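Local structure of deoxycytidylate deaminase (4P9E) at residues A[9-20]-A[89-97]; A[41-49]-A[68-79]. The protein probably deaminates dCMP to dUMP in a zinc-dependent hydrolysis, and is regulated by dTTP as allosteric inhibitor. All blocks are in the same frame, centred on the assembly; numbering follows the deposited sequence.

Contact 1: A[9-20]-A[89-97]; sequences KEAYMKTAELFS and SELFCTHSP
Helix 9-20 lies across strand 90-93 at a crossing angle of -55°, the two short axes approaching to 7.4 Å, with Met-13 opposite Phe-92 and Ala-16 opposite Cys-93. This is one of the helix-on-sheet layers of the cytidine deaminase fold: the N-terminal helix covers the middle strand of the mixed five-stranded sheet. Phe-92 carries much of the joint. With CG anti to its own carbonyl carbon (chi1 -69°), its ring is turned toward the helix, and Tyr-12 CB sits over the middle of one face, 3.5 Å from the ring centroid, in a nearly ideal CH-pi contact. The two rings themselves are inclined at 48°, CD2 of Tyr-12 meeting CZ of Phe-92 at 3.5 Å. Lys-9 takes the rim of the same ring, its CG lying in the ring plane, and Tyr-114 of the adjoining strand stacks on Phe-92 as well. Met-13 folds back through two kinks in its chain, so that its sulfur end lies against the carbonyl of Cys-93. Further along, Ala-16 points at the strand, its CB 3.7 Å from Phe-92 O. Glu-17 contributes its aliphatic part, while its carboxylate pairs with Arg-116. Where the chain turns its corner, the methyl CG2 of Thr-94 touches Glu-17 CG at 3.7 Å and Ser-20 CB at 4.0 Å.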
loop_
_atom_site.group_PDB
_atom_site.type_symbol
_atom_site.label_atom_id
_atom_site.label_comp_id
_atom_site.label_asym_id
_atom_site.label_seq_id
_atom_site.Cartn_x
_atom_site.Cartn_y
_atom_site.Cartn_z
ATOM N N LYS A 9 7.310 18.880 -17.927
ATOM C CA LYS A 9 6.290 18.314 -18.786
ATOM C C LYS A 9 6.973 17.630 -19.960
ATOM O O LYS A 9 6.683 16.474 -20.302
ATOM C CB LYS A 9 5.389 19.450 -19.266
ATOM C CG LYS A 9 4.014 19.039 -19.724
ATOM C CD LYS A 9 3.056 20.228 -19.781
ATOM C CE LYS A 9 2.343 20.467 -18.449
ATOM N NZ LYS A 9 1.082 21.280 -18.571
ATOM N N GLU A 10 7.924 18.347 -20.547
ATOM C CA GLU A 10 8.658 17.873 -21.703
ATOM C C GLU A 10 9.549 16.679 -21.377
ATOM O O GLU A 10 9.675 15.764 -22.188
ATOM C CB GLU A 10 9.483 19.016 -22.307
ATOM C CG GLU A 10 10.308 18.656 -23.546
ATOM C CD GLU A 10 9.465 18.332 -24.786
ATOM O OE1 GLU A 10 8.316 18.834 -24.897
ATOM O OE2 GLU A 10 9.972 17.570 -25.652
ATOM N N ALA A 11 10.159 16.679 -20.197
ATOM C CA ALA A 11 10.989 15.549 -19.780
ATOM C C ALA A 11 10.165 14.263 -19.680
ATOM O O ALA A 11 10.649 13.182 -20.011
ATOM C CB ALA A 11 11.693 15.842 -18.469
ATOM N N TYR A 12 8.920 14.397 -19.239
ATOM C CA TYR A 12 7.992 13.271 -19.214
ATOM C C TYR A 12 7.717 12.736 -20.610
ATOM O O TYR A 12 7.809 11.537 -20.847
ATOM C CB TYR A 12 6.681 13.664 -18.536
ATOM C CG TYR A 12 6.828 13.873 -17.051
ATOM C CD1 TYR A 12 7.654 13.054 -16.302
ATOM C CD2 TYR A 12 6.147 14.898 -16.397
ATOM C CE1 TYR A 12 7.787 13.231 -14.948
ATOM C CE2 TYR A 12 6.276 15.089 -15.033
ATOM C CZ TYR A 12 7.102 14.256 -14.314
ATOM O OH TYR A 12 7.249 14.435 -12.955
ATOM N N MET A 13 7.384 13.630 -21.534
ATOM C CA MET A 13 7.100 13.204 -22.894
ATOM C C MET A 13 8.320 12.569 -23.528
ATOM O O MET A 13 8.212 11.570 -24.224
ATOM C CB MET A 13 6.601 14.359 -23.760
ATOM C CG MET A 13 6.016 13.910 -25.086
ATOM S SD MET A 13 4.717 12.664 -24.912
ATOM C CE MET A 13 3.259 13.642 -24.573
ATOM N N LYS A 14 9.490 13.122 -23.278
ATOM C CA LYS A 14 10.684 12.525 -23.855
ATOM C C LYS A 14 10.999 11.146 -23.282
ATOM O O LYS A 14 11.678 10.347 -23.917
ATOM C CB LYS A 14 11.879 13.460 -23.715
ATOM C CG LYS A 14 11.931 14.518 -24.797
ATOM C CD LYS A 14 13.285 15.191 -24.820
ATOM C CE LYS A 14 13.186 16.647 -25.278
ATOM N NZ LYS A 14 14.370 17.452 -24.823
ATOM N N THR A 15 10.496 10.873 -22.086
ATOM C CA THR A 15 10.728 9.600 -21.437
ATOM C C THR A 15 9.819 8.575 -22.077
ATOM O O THR A 15 10.247 7.482 -22.438
ATOM C CB THR A 15 10.452 9.686 -19.928
ATOM O OG1 THR A 15 11.352 10.628 -19.332
ATOM C CG2 THR A 15 10.633 8.317 -19.252
ATOM N N ALA A 16 8.558 8.941 -22.225
ATOM C CA ALA A 16 7.640 8.122 -22.989
ATOM C C ALA A 16 8.241 7.806 -24.374
ATOM O O ALA A 16 8.122 6.688 -24.861
ATOM C CB ALA A 16 6.307 8.815 -23.118
ATOM N N GLU A 17 8.901 8.787 -24.988
ATOM C CA GLU A 17 9.588 8.575 -26.258
ATOM C C GLU A 17 10.765 7.616 -26.162
ATOM O O GLU A 17 10.970 6.799 -27.059
ATOM C CB GLU A 17 10.076 9.892 -26.839
ATOM C CG GLU A 17 9.014 10.661 -27.570
ATOM C CD GLU A 17 9.475 12.056 -27.944
ATOM O OE1 GLU A 17 8.605 12.926 -28.124
ATOM O OE2 GLU A 17 10.702 12.289 -28.065
ATOM N N LEU A 18 11.552 7.735 -25.099
ATOM C CA LEU A 18 12.633 6.788 -24.823
ATOM C C LEU A 18 12.103 5.369 -24.809
ATOM O O LEU A 18 12.741 4.440 -25.309
ATOM C CB LEU A 18 13.230 7.062 -23.453
ATOM C CG LEU A 18 14.690 7.454 -23.377
ATOM C CD1 LEU A 18 15.005 8.499 -24.428
ATOM C CD2 LEU A 18 14.962 8.002 -21.999
ATOM N N PHE A 19 10.927 5.192 -24.229
ATOM C CA PHE A 19 10.378 3.853 -24.110
ATOM C C PHE A 19 9.626 3.364 -25.326
ATOM O O PHE A 19 9.516 2.169 -25.524
ATOM C CB PHE A 19 9.558 3.704 -22.835
ATOM C CG PHE A 19 10.411 3.590 -21.614
ATOM C CD1 PHE A 19 11.061 2.400 -21.321
ATOM C CD2 PHE A 19 10.609 4.678 -20.784
ATOM C CE1 PHE A 19 11.874 2.292 -20.202
ATOM C CE2 PHE A 19 11.420 4.579 -19.669
ATOM C CZ PHE A 19 12.057 3.387 -19.373
ATOM N N SER A 20 9.129 4.273 -26.156
ATOM C CA SER A 20 8.500 3.846 -27.402
ATOM C C SER A 20 9.510 3.101 -28.263
ATOM O O SER A 20 9.152 2.176 -28.985
ATOM C CB SER A 20 7.902 5.025 -28.179
ATOM O OG SER A 20 8.898 5.936 -28.599
ATOM N N SER A 89 -3.801 10.333 -11.336
ATOM C CA SER A 89 -2.544 10.451 -12.049
ATOM C C SER A 89 -2.753 11.066 -13.423
ATOM O O SER A 89 -3.887 11.325 -13.838
ATOM C CB SER A 89 -1.915 9.078 -12.230
ATOM O OG SER A 89 -2.674 8.320 -13.154
ATOM N N GLU A 90 -1.647 11.284 -14.122
ATOM C CA GLU A 90 -1.682 11.737 -15.504
ATOM C C GLU A 90 -0.918 10.795 -16.407
ATOM O O GLU A 90 0.084 10.211 -16.016
ATOM C CB GLU A 90 -1.075 13.114 -15.617
ATOM C CG GLU A 90 -1.318 13.942 -14.383
ATOM C CD GLU A 90 -1.233 15.405 -14.665
ATOM O OE1 GLU A 90 -0.115 15.954 -14.623
ATOM O OE2 GLU A 90 -2.292 15.989 -14.945
ATOM N N LEU A 91 -1.398 10.661 -17.628
ATOM C CA LEU A 91 -0.762 9.803 -18.594
ATOM C C LEU A 91 -0.007 10.621 -19.646
ATOM O O LEU A 91 -0.610 11.446 -20.320
ATOM C CB LEU A 91 -1.849 8.997 -19.271
ATOM C CG LEU A 91 -1.361 7.950 -20.252
ATOM C CD1 LEU A 91 -0.461 6.962 -19.523
ATOM C CD2 LEU A 91 -2.567 7.271 -20.850
ATOM N N PHE A 92 1.302 10.416 -19.780
ATOM C CA PHE A 92 2.025 10.944 -20.939
ATOM C C PHE A 92 2.218 9.836 -21.951
ATOM O O PHE A 92 2.904 8.860 -21.694
ATOM C CB PHE A 92 3.389 11.506 -20.574
ATOM C CG PHE A 92 3.327 12.745 -19.761
ATOM C CD1 PHE A 92 3.554 13.977 -20.341
ATOM C CD2 PHE A 92 3.030 12.691 -18.410
ATOM C CE1 PHE A 92 3.491 15.122 -19.581
ATOM C CE2 PHE A 92 2.966 13.839 -17.663
ATOM C CZ PHE A 92 3.194 15.047 -18.246
ATOM N N CYS A 93 1.616 9.984 -23.116
ATOM C CA CYS A 93 1.804 8.997 -24.145
ATOM C C CYS A 93 2.394 9.643 -25.419
ATOM O O CYS A 93 2.169 10.821 -25.684
ATOM C CB CYS A 93 0.472 8.284 -24.406
ATOM S SG CYS A 93 0.651 6.703 -25.289
ATOM N N THR A 94 3.182 8.895 -26.180
ATOM C CA THR A 94 3.632 9.385 -27.481
ATOM C C THR A 94 2.462 9.551 -28.443
ATOM O O THR A 94 2.481 10.418 -29.298
ATOM C CB THR A 94 4.678 8.459 -28.143
ATOM O OG1 THR A 94 4.179 7.121 -28.204
ATOM C CG2 THR A 94 5.981 8.473 -27.373
ATOM N N HIS A 95 1.440 8.724 -28.295
ATOM C CA HIS A 95 0.301 8.794 -29.188
ATOM C C HIS A 95 -1.018 8.986 -28.480
ATOM O O HIS A 95 -1.182 8.551 -27.351
ATOM C CB HIS A 95 0.228 7.550 -30.053
ATOM C CG HIS A 95 1.373 7.420 -31.005
ATOM N ND1 HIS A 95 2.650 7.112 -30.588
ATOM C CD2 HIS A 95 1.436 7.593 -32.342
ATOM C CE1 HIS A 95 3.451 7.082 -31.638
ATOM N NE2 HIS A 95 2.743 7.361 -32.715
ATOM N N SER A 96 -1.930 9.681 -29.154
ATOM C CA SER A 96 -3.343 9.698 -28.814
ATOM C C SER A 96 -3.783 8.242 -28.629
ATOM O O SER A 96 -3.344 7.377 -29.379
ATOM C CB SER A 96 -4.118 10.406 -29.943
ATOM O OG SER A 96 -5.404 9.848 -30.194
ATOM N N PRO A 97 -4.589 7.949 -27.591
ATOM C CA PRO A 97 -4.999 6.556 -27.374
ATOM C C PRO A 97 -6.208 6.087 -28.181
ATOM O O PRO A 97 -7.087 6.870 -28.516
ATOM C CB PRO A 97 -5.314 6.507 -25.876
ATOM C CG PRO A 97 -5.639 7.881 -25.525
ATOM C CD PRO A 97 -4.796 8.763 -26.386
#

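Contact 2: A[41-49]-A[68-79]; sequences LAHGWNGTP and VLHAEQNALVKM. With ZN (zinc ion), chain B.
The zinc site and the nucleotide-binding surface meet here, where the outermost strand of the sheet within this chain, 41-45, and its loop run along helix 71-79, which follows the zinc ligand His-70. Strand and helix run roughly antiparallel (147° between their N-to-C directions), the two segment axes approaching to 5.7 Å. Gly-44, lacking a side chain, lies against the helix beside Ala-75, its CA 4.0 Å from Asn-74 CB. Gly-47 and Leu-69 form a single antiparallel, hydrogen-bonded bridge: Gly-47 N donates to Leu-69 O at 3.0 Å, in the carbonyl plane, and Leu-69 N returns a bond to Gly-47 O. Asn-74 gives ND2 to Trp-45 O at 2.6 Å, almost in line with the carbonyl and with the acceptor oxygen in the plane of the Asn-74 amide. Lys-78, extended beyond CG, slants across the strand so that NZ donates to His-43 O at 3.0 Å from above the carbonyl plane; the same ammonium hangs over one face of the His-43 ring and also bonds Gly-38 O of the second subunit. Met-79 lays SD against Ala-42 CB at 3.7 Å and CE against Leu-41.

His-70, the N-cap residue, binds zinc through ND1 at 2.0 Å, together with Cys-98 and Cys-101. Its backbone N is tied to Gln-73 OE1. A water on the metal donates to OE2 of Glu-72, the predicted proton donor, at 2.6 Å. Asn-74, Lys-78, His-43 and Trp-45 bind dCMP or dTTP in structures of this protein, so the bonds that join strand to helix probably help to position the Asn-74 and Lys-78 side chains, while the water bridging zinc and Glu-72 is consistent with a hydrolytic deaminase.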
loop_
_atom_site.group_PDB
_atom_site.type_symbol
_atom_site.label_atom_id
_atom_site.label_comp_id
_atom_site.label_asym_id
_atom_site.label_seq_id
_atom_site.Cartn_x
_atom_site.Cartn_y
_atom_site.Cartn_z
ATOM N N LEU A 41 5.249 6.554 -11.955
ATOM C CA LEU A 41 4.822 5.357 -11.254
ATOM C C LEU A 41 4.835 4.129 -12.140
ATOM O O LEU A 41 4.889 3.017 -11.649
ATOM C CB LEU A 41 3.427 5.545 -10.676
ATOM C CG LEU A 41 3.257 6.736 -9.751
ATOM C CD1 LEU A 41 1.811 6.785 -9.341
ATOM C CD2 LEU A 41 4.208 6.684 -8.547
ATOM N N ALA A 42 4.778 4.326 -13.444
ATOM C CA ALA A 42 4.708 3.212 -14.381
ATOM C C ALA A 42 5.126 3.676 -15.761
ATOM O O ALA A 42 4.982 4.851 -16.110
ATOM C CB ALA A 42 3.287 2.631 -14.438
ATOM N N HIS A 43 5.638 2.743 -16.548
ATOM C CA HIS A 43 5.951 3.012 -17.937
ATOM C C HIS A 43 5.492 1.819 -18.752
ATOM O O HIS A 43 5.153 0.781 -18.205
ATOM C CB HIS A 43 7.440 3.279 -18.115
ATOM C CG HIS A 43 8.310 2.160 -17.647
ATOM N ND1 HIS A 43 8.928 1.290 -18.511
ATOM C CD2 HIS A 43 8.648 1.765 -16.399
ATOM C CE1 HIS A 43 9.622 0.399 -17.817
ATOM N NE2 HIS A 43 9.467 0.671 -16.538
ATOM N N GLY A 44 5.463 1.972 -20.061
ATOM C CA GLY A 44 4.877 0.957 -20.896
ATOM C C GLY A 44 5.126 1.251 -22.352
ATOM O O GLY A 44 5.288 2.393 -22.770
ATOM N N TRP A 45 5.168 0.190 -23.134
ATOM C CA TRP A 45 5.325 0.348 -24.548
ATOM C C TRP A 45 4.531 -0.724 -25.261
ATOM O O TRP A 45 3.929 -1.599 -24.642
ATOM C CB TRP A 45 6.803 0.327 -24.940
ATOM C CG TRP A 45 7.532 -0.937 -24.564
ATOM C CD1 TRP A 45 7.557 -2.106 -25.269
ATOM C CD2 TRP A 45 8.344 -1.159 -23.397
ATOM N NE1 TRP A 45 8.323 -3.031 -24.623
ATOM C CE2 TRP A 45 8.818 -2.486 -23.476
ATOM C CE3 TRP A 45 8.707 -0.369 -22.300
ATOM C CZ2 TRP A 45 9.642 -3.045 -22.491
ATOM C CZ3 TRP A 45 9.530 -0.923 -21.321
ATOM C CH2 TRP A 45 9.989 -2.248 -21.426
ATOM N N ASN A 46 4.429 -0.644 -26.574
ATOM C CA ASN A 46 3.563 -1.599 -27.245
ATOM C C ASN A 46 4.287 -2.876 -27.648
ATOM O O ASN A 46 5.435 -2.846 -28.065
ATOM C CB ASN A 46 2.805 -0.960 -28.414
ATOM C CG ASN A 46 3.714 -0.501 -29.511
ATOM O OD1 ASN A 46 4.913 -0.352 -29.317
ATOM N ND2 ASN A 46 3.149 -0.279 -30.684
ATOM N N GLY A 47 3.612 -4.006 -27.494
ATOM C CA GLY A 47 4.211 -5.275 -27.828
ATOM C C GLY A 47 3.523 -6.477 -27.228
ATOM O O GLY A 47 2.467 -6.379 -26.619
ATOM N N THR A 48 4.151 -7.626 -27.415
ATOM C CA THR A 48 3.632 -8.910 -26.955
ATOM C C THR A 48 3.936 -9.147 -25.479
ATOM O O THR A 48 4.925 -8.628 -24.945
ATOM C CB THR A 48 4.237 -10.085 -27.764
ATOM O OG1 THR A 48 5.632 -10.230 -27.449
ATOM C CG2 THR A 48 4.061 -9.848 -29.247
ATOM N N PRO A 49 3.092 -9.953 -24.848
ATOM C CA PRO A 49 3.174 -10.224 -23.417
ATOM C C PRO A 49 4.441 -10.976 -23.082
ATOM O O PRO A 49 4.965 -11.693 -23.923
ATOM C CB PRO A 49 1.959 -11.111 -23.172
ATOM C CG PRO A 49 0.987 -10.673 -24.181
ATOM C CD PRO A 49 1.778 -10.318 -25.398
ATOM N N VAL A 68 -0.819 -8.329 -29.020
ATOM C CA VAL A 68 0.076 -7.288 -28.552
ATOM C C VAL A 68 -0.694 -6.236 -27.755
ATOM O O VAL A 68 -1.787 -5.815 -28.132
ATOM C CB VAL A 68 0.927 -6.669 -29.697
ATOM C CG1 VAL A 68 0.849 -7.532 -30.929
ATOM C CG2 VAL A 68 0.504 -5.245 -30.000
ATOM N N LEU A 69 -0.123 -5.853 -26.622
ATOM C CA LEU A 69 -0.701 -4.836 -25.758
ATOM C C LEU A 69 -0.250 -3.451 -26.193
ATOM O O LEU A 69 0.886 -3.269 -26.621
ATOM C CB LEU A 69 -0.246 -5.066 -24.316
ATOM C CG LEU A 69 -0.451 -6.493 -23.836
ATOM C CD1 LEU A 69 0.862 -7.077 -23.325
ATOM C CD2 LEU A 69 -1.514 -6.521 -22.782
ATOM N N HIS A 70 -1.142 -2.477 -26.077
ATOM C CA HIS A 70 -0.779 -1.097 -26.311
ATOM C C HIS A 70 0.026 -0.617 -25.118
ATOM O O HIS A 70 -0.049 -1.200 -24.040
ATOM C CB HIS A 70 -2.027 -0.252 -26.493
ATOM C CG HIS A 70 -2.833 -0.633 -27.692
ATOM N ND1 HIS A 70 -4.066 -0.082 -27.962
ATOM C CD2 HIS A 70 -2.578 -1.499 -28.696
ATOM C CE1 HIS A 70 -4.543 -0.609 -29.077
ATOM N NE2 HIS A 70 -3.659 -1.466 -29.542
ATOM N N ALA A 71 0.803 0.436 -25.324
ATOM C CA ALA A 71 1.626 1.020 -24.278
ATOM C C ALA A 71 0.791 1.367 -23.043
ATOM O O ALA A 71 1.238 1.202 -21.909
ATOM C CB ALA A 71 2.319 2.266 -24.809
ATOM N N GLU A 72 -0.425 1.849 -23.280
ATOM C CA GLU A 72 -1.302 2.281 -22.206
ATOM C C GLU A 72 -1.798 1.071 -21.424
ATOM O O GLU A 72 -1.866 1.106 -20.203
ATOM C CB GLU A 72 -2.488 3.101 -22.753
ATOM C CG GLU A 72 -2.129 4.321 -23.617
ATOM C CD GLU A 72 -1.970 3.987 -25.104
ATOM O OE1 GLU A 72 -1.402 2.918 -25.444
ATOM O OE2 GLU A 72 -2.406 4.812 -25.939
ATOM N N GLN A 73 -2.150 -0.001 -22.126
ATOM C CA GLN A 73 -2.441 -1.280 -21.485
ATOM C C GLN A 73 -1.307 -1.814 -20.579
ATOM O O GLN A 73 -1.560 -2.285 -19.470
ATOM C CB GLN A 73 -2.842 -2.309 -22.532
ATOM C CG GLN A 73 -4.249 -2.085 -23.022
ATOM C CD GLN A 73 -4.552 -2.760 -24.352
ATOM O OE1 GLN A 73 -3.736 -3.502 -24.895
ATOM N NE2 GLN A 73 -5.738 -2.481 -24.892
ATOM N N ASN A 74 -0.068 -1.716 -21.045
ATOM C CA ASN A 74 1.079 -2.089 -20.222
ATOM C C ASN A 74 1.259 -1.249 -18.951
ATOM O O ASN A 74 1.449 -1.790 -17.852
ATOM C CB ASN A 74 2.357 -2.086 -21.047
ATOM C CG ASN A 74 2.636 -3.428 -21.665
ATOM O OD1 ASN A 74 2.391 -4.465 -21.046
ATOM N ND2 ASN A 74 3.147 -3.426 -22.889
ATOM N N ALA A 75 1.198 0.064 -19.100
ATOM C CA ALA A 75 1.268 0.949 -17.956
ATOM C C ALA A 75 0.164 0.624 -16.937
ATOM O O ALA A 75 0.431 0.427 -15.749
ATOM C CB ALA A 75 1.191 2.412 -18.411
ATOM N N LEU A 76 -1.071 0.560 -17.423
ATOM C CA LEU A 76 -2.217 0.173 -16.618
ATOM C C LEU A 76 -2.041 -1.154 -15.877
ATOM O O LEU A 76 -2.339 -1.260 -14.693
ATOM C CB LEU A 76 -3.442 0.076 -17.516
ATOM C CG LEU A 76 -4.750 -0.261 -16.794
ATOM C CD1 LEU A 76 -5.094 0.807 -15.779
ATOM C CD2 LEU A 76 -5.856 -0.406 -17.800
ATOM N N VAL A 77 -1.580 -2.182 -16.577
ATOM C CA VAL A 77 -1.335 -3.459 -15.918
ATOM C C VAL A 77 -0.251 -3.341 -14.835
ATOM O O VAL A 77 -0.368 -3.931 -13.767
ATOM C CB VAL A 77 -1.043 -4.595 -16.945
ATOM C CG1 VAL A 77 -0.230 -5.720 -16.322
ATOM C CG2 VAL A 77 -2.351 -5.125 -17.530
ATOM N N LYS A 78 0.784 -2.557 -15.097
ATOM C CA LYS A 78 1.789 -2.307 -14.066
ATOM C C LYS A 78 1.206 -1.607 -12.846
ATOM O O LYS A 78 1.595 -1.920 -11.719
ATOM C CB LYS A 78 2.984 -1.527 -14.617
ATOM C CG LYS A 78 3.932 -2.388 -15.387
ATOM C CD LYS A 78 4.992 -1.591 -16.094
ATOM C CE LYS A 78 5.771 -2.485 -17.056
ATOM N NZ LYS A 78 6.811 -1.737 -17.798
ATOM N N MET A 79 0.282 -0.675 -13.067
ATOM C CA MET A 79 -0.416 -0.007 -11.974
ATOM C C MET A 79 -1.248 -0.971 -11.166
ATOM O O MET A 79 -1.331 -0.833 -9.972
ATOM C CB MET A 79 -1.307 1.136 -12.466
ATOM C CG MET A 79 -0.539 2.337 -12.953
ATOM S SD MET A 79 0.746 2.854 -11.805
ATOM C CE MET A 79 -0.182 3.648 -10.502
HETATM ZN ZN ZN B . -4.974 1.569 -27.398
HETATM O O HOH W 1 -3.421 3.403 -27.867
#

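In the fold
From the N terminus the chain lays down helix 6-20, passes through strands 31-36 and 39-45, and leads through a loop region to helix 71-80 before entering strand 90-93. Contact 2 closes the shorter loop, strand 39-45 to helix 71-80, and is nested inside the longer loop that contact 1 closes when strand 90-93 meets helix 6-20. Both helices pack on the same sheet, and the centres of the contacts are about 12 Å apart. They touch directly: Phe-19 packs on His-43 and Trp-45, and Cys-93 and Pro-97 lie against Glu-72. The middle strand thus links helix 6-20 to helix 71-80, whose N-cap His-70 binds the zinc, and both contacts also reach the second subunit.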